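Local coordinates for UPF0045 protein MJ1052 (PDB 2EKY) that is of unestablished function but probably binds thiamine or a related small molecule, at residues Ile30-Lys35 with Phe60-Ser65. Residues are numbered along the deposited sequence; the frame is centred on the assembly and turned at random.
Sequences IEVFKK and FKEAHS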
ATOM      1  N   ILE B  30      -4.261  17.531  -2.974  1.00 16.98           N
ATOM      2  CA  ILE B  30      -5.619  17.510  -2.447  1.00 19.09           C
ATOM      3  C   ILE B  30      -6.505  18.492  -3.201  1.00 20.15           C
ATOM      4  O   ILE B  30      -7.655  18.186  -3.500  1.00 18.81           O
ATOM      5  CB  ILE B  30      -5.641  17.842  -0.943  1.00 20.78           C
ATOM      6  CG1 ILE B  30      -4.972  16.704  -0.161  1.00 21.91           C
ATOM      7  CG2 ILE B  30      -7.075  18.054  -0.473  1.00 20.88           C
ATOM      8  CD1 ILE B  30      -4.794  16.989   1.319  1.00 20.39           C
ATOM      9  N   GLU B  31      -5.964  19.664  -3.519  1.00 20.07           N
ATOM     10  CA  GLU B  31      -6.730  20.663  -4.252  1.00 22.32           C
ATOM     11  C   GLU B  31      -7.087  20.139  -5.635  1.00 21.66           C
ATOM     12  O   GLU B  31      -8.141  20.472  -6.183  1.00 22.55           O
ATOM     13  CB  GLU B  31      -5.945  21.972  -4.360  1.00 24.23           C
ATOM     14  CG  GLU B  31      -5.883  22.742  -3.045  1.00 29.31           C
ATOM     15  CD  GLU B  31      -7.258  22.923  -2.421  1.00 30.61           C
ATOM     16  OE1 GLU B  31      -8.146  23.481  -3.096  1.00 32.93           O
ATOM     17  OE2 GLU B  31      -7.453  22.504  -1.261  1.00 33.15           O
ATOM     18  N   VAL B  32      -6.208  19.315  -6.196  1.00 21.23           N
ATOM     19  CA  VAL B  32      -6.468  18.729  -7.500  1.00 19.80           C
ATOM     20  C   VAL B  32      -7.675  17.797  -7.395  1.00 19.24           C
ATOM     21  O   VAL B  32      -8.606  17.885  -8.193  1.00 18.16           O
ATOM     22  CB  VAL B  32      -5.256  17.929  -8.019  1.00 21.62           C
ATOM     23  CG1 VAL B  32      -5.671  17.074  -9.209  1.00 20.30           C
ATOM     24  CG2 VAL B  32      -4.146  18.882  -8.429  1.00 22.35           C
ATOM     25  N   PHE B  33      -7.669  16.910  -6.405  1.00 18.82           N
ATOM     26  CA  PHE B  33      -8.789  15.990  -6.243  1.00 18.66           C
ATOM     27  C   PHE B  33     -10.121  16.718  -6.092  1.00 17.37           C
ATOM     28  O   PHE B  33     -11.128  16.308  -6.668  1.00 17.78           O
ATOM     29  CB  PHE B  33      -8.553  15.070  -5.042  1.00 19.65           C
ATOM     30  CG  PHE B  33      -7.445  14.079  -5.255  1.00 21.13           C
ATOM     31  CD1 PHE B  33      -7.516  13.158  -6.296  1.00 23.47           C
ATOM     32  CD2 PHE B  33      -6.321  14.080  -4.438  1.00 26.15           C
ATOM     33  CE1 PHE B  33      -6.482  12.253  -6.522  1.00 25.51           C
ATOM     34  CE2 PHE B  33      -5.279  13.177  -4.656  1.00 24.97           C
ATOM     35  CZ  PHE B  33      -5.362  12.266  -5.700  1.00 24.92           C
ATOM     36  N   LYS B  34     -10.124  17.802  -5.321  1.00 18.59           N
ATOM     37  CA  LYS B  34     -11.342  18.570  -5.090  1.00 21.23           C
ATOM     38  C   LYS B  34     -11.900  19.206  -6.358  1.00 22.59           C
ATOM     39  O   LYS B  34     -13.081  19.551  -6.411  1.00 22.66           O
ATOM     40  CB  LYS B  34     -11.099  19.661  -4.044  1.00 22.49           C
ATOM     41  CG  LYS B  34     -10.853  19.133  -2.638  1.00 26.22           C
ATOM     42  CD  LYS B  34     -10.647  20.274  -1.654  1.00 27.92           C
ATOM     43  CE  LYS B  34     -10.340  19.750  -0.264  1.00 30.57           C
ATOM     44  NZ  LYS B  34     -10.173  20.859   0.718  1.00 33.02           N
ATOM     45  N   LYS B  35     -11.056  19.364  -7.373  1.00 22.42           N
ATOM     46  CA  LYS B  35     -11.492  19.958  -8.633  1.00 24.76           C
ATOM     47  C   LYS B  35     -12.304  18.975  -9.466  1.00 25.10           C
ATOM     48  O   LYS B  35     -13.001  19.371 -10.406  1.00 25.12           O
ATOM     49  CB  LYS B  35     -10.287  20.435  -9.450  1.00 28.08           C
ATOM     50  CG  LYS B  35      -9.538  21.601  -8.831  1.00 31.77           C
ATOM     51  CD  LYS B  35      -8.415  22.087  -9.746  1.00 35.91           C
ATOM     52  CE  LYS B  35      -7.397  20.985 -10.020  1.00 38.73           C
ATOM     53  NZ  LYS B  35      -6.261  21.455 -10.865  1.00 39.37           N
ATOM     54  N   PHE B  60      -6.162  10.979 -10.098  1.00 13.35           N
ATOM     55  CA  PHE B  60      -4.933  10.393  -9.573  1.00 12.37           C
ATOM     56  C   PHE B  60      -3.742  10.797 -10.440  1.00 13.15           C
ATOM     57  O   PHE B  60      -2.726  11.290  -9.939  1.00 10.98           O
ATOM     58  CB  PHE B  60      -5.060   8.862  -9.533  1.00 11.57           C
ATOM     59  CG  PHE B  60      -3.817   8.155  -9.055  1.00 11.86           C
ATOM     60  CD1 PHE B  60      -3.328   8.357  -7.767  1.00 12.67           C
ATOM     61  CD2 PHE B  60      -3.138   7.279  -9.895  1.00 11.29           C
ATOM     62  CE1 PHE B  60      -2.184   7.700  -7.325  1.00 12.29           C
ATOM     63  CE2 PHE B  60      -1.990   6.614  -9.462  1.00 12.52           C
ATOM     64  CZ  PHE B  60      -1.512   6.824  -8.175  1.00 11.07           C
ATOM     65  N   LYS B  61      -3.869  10.595 -11.747  1.00 12.98           N
ATOM     66  CA  LYS B  61      -2.784  10.944 -12.655  1.00 13.90           C
ATOM     67  C   LYS B  61      -2.450  12.432 -12.587  1.00 14.56           C
ATOM     68  O   LYS B  61      -1.281  12.811 -12.578  1.00 15.28           O
ATOM     69  CB  LYS B  61      -3.135  10.576 -14.104  1.00 13.19           C
ATOM     70  CG  LYS B  61      -1.965  10.795 -15.056  1.00 14.68           C
ATOM     71  CD  LYS B  61      -2.335  10.652 -16.528  1.00 17.34           C
ATOM     72  CE  LYS B  61      -1.105  10.917 -17.399  1.00 19.35           C
ATOM     73  NZ  LYS B  61      -1.392  10.946 -18.863  1.00 20.25           N
ATOM     74  N   GLU B  62      -3.472  13.276 -12.534  1.00 14.15           N
ATOM     75  CA  GLU B  62      -3.225  14.713 -12.493  1.00 15.09           C
ATOM     76  C   GLU B  62      -2.598  15.169 -11.176  1.00 15.07           C
ATOM     77  O   GLU B  62      -1.732  16.045 -11.176  1.00 16.47           O
ATOM     78  CB  GLU B  62      -4.523  15.475 -12.755  1.00 16.33           C
ATOM     79  CG  GLU B  62      -4.366  16.992 -12.833  1.00 16.35           C
ATOM     80  CD  GLU B  62      -3.335  17.435 -13.865  1.00 19.07           C
ATOM     81  OE1 GLU B  62      -3.092  16.684 -14.827  1.00 21.58           O
ATOM     82  OE2 GLU B  62      -2.781  18.546 -13.719  1.00 18.60           O
ATOM     83  N   ALA B  63      -3.023  14.581 -10.061  1.00 13.55           N
ATOM     84  CA  ALA B  63      -2.472  14.951  -8.759  1.00 13.05           C
ATOM     85  C   ALA B  63      -0.999  14.548  -8.709  1.00 13.44           C
ATOM     86  O   ALA B  63      -0.145  15.320  -8.275  1.00 14.27           O
ATOM     87  CB  ALA B  63      -3.254  14.263  -7.632  1.00 13.46           C
ATOM     88  N   HIS B  64      -0.714  13.332  -9.167  1.00 14.64           N
ATOM     89  CA  HIS B  64       0.646  12.804  -9.210  1.00 14.82           C
ATOM     90  C   HIS B  64       1.514  13.717 -10.077  1.00 14.93           C
ATOM     91  O   HIS B  64       2.611  14.118  -9.682  1.00 13.52           O
ATOM     92  CB  HIS B  64       0.634  11.396  -9.815  1.00 13.42           C
ATOM     93  CG  HIS B  64       1.990  10.883 -10.193  1.00 14.17           C
ATOM     94  ND1 HIS B  64       2.882  10.375  -9.272  1.00 12.69           N
ATOM     95  CD2 HIS B  64       2.607  10.803 -11.397  1.00 14.31           C
ATOM     96  CE1 HIS B  64       3.987  10.001  -9.892  1.00 14.15           C
ATOM     97  NE2 HIS B  64       3.847  10.250 -11.182  1.00 14.50           N
ATOM     98  N   SER B  65       1.002  14.044 -11.260  1.00 13.77           N
ATOM     99  CA  SER B  65       1.727  14.888 -12.202  1.00 13.52           C
ATOM    100  C   SER B  65       1.968  16.313 -11.716  1.00 14.21           C
ATOM    101  O   SER B  65       3.028  16.885 -11.976  1.00 15.30           O
ATOM    102  CB  SER B  65       0.990  14.923 -13.541  1.00 14.48           C
ATOM    103  OG  SER B  65       0.839  13.612 -14.065  1.00 16.30           O
TER
HETATM  104  O   HOH W   1      -3.541  20.330 -11.880  1.00 22.34           O
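Phe33 lays the far end of its ring against the methyl of Ala63, CZ to CB 3.5 Å, where helix 23-35 packs nearly antiparallel to helix 53-68. In this ferredoxin-like alpha+beta sandwich, with strand order 2-3-1-4, the two helices lie together on one side of the antiparallel sheet. Their local axes approach to 8.8 Å at 152°. The small Ala63 sits at the closest point, its CA 5.6 Å from the CA of Val32.

A chi1 of -69° sets CG of Phe33 beside the backbone N, and the ring then extends towards helix 53-68. There CE1 comes to 3.8 Å from the backbone N of Phe60, an oblique approach. The same ring also touches Val11 and Leu49 of the sheet, while the CA-CB bond of Phe60 points away from helix 23-35 and its ring packs on Val11, Ile13 and Leu78, so both aromatics bind the helices to the strands.

Val32, itself buried, packs on the side of the helix pair that leads out to Glu62 and Lys35. Its CG1, anti to the backbone N (chi1 167°), reaches over to Ala63 N and also meets CG of Glu62 at 3.9 Å, the two side chains crossing at about a right angle. At this outer edge a single water joins the opposite charges, accepting from Lys35 NZ at 3.1 Å and donating to Glu62 OE2 at 2.7 Å.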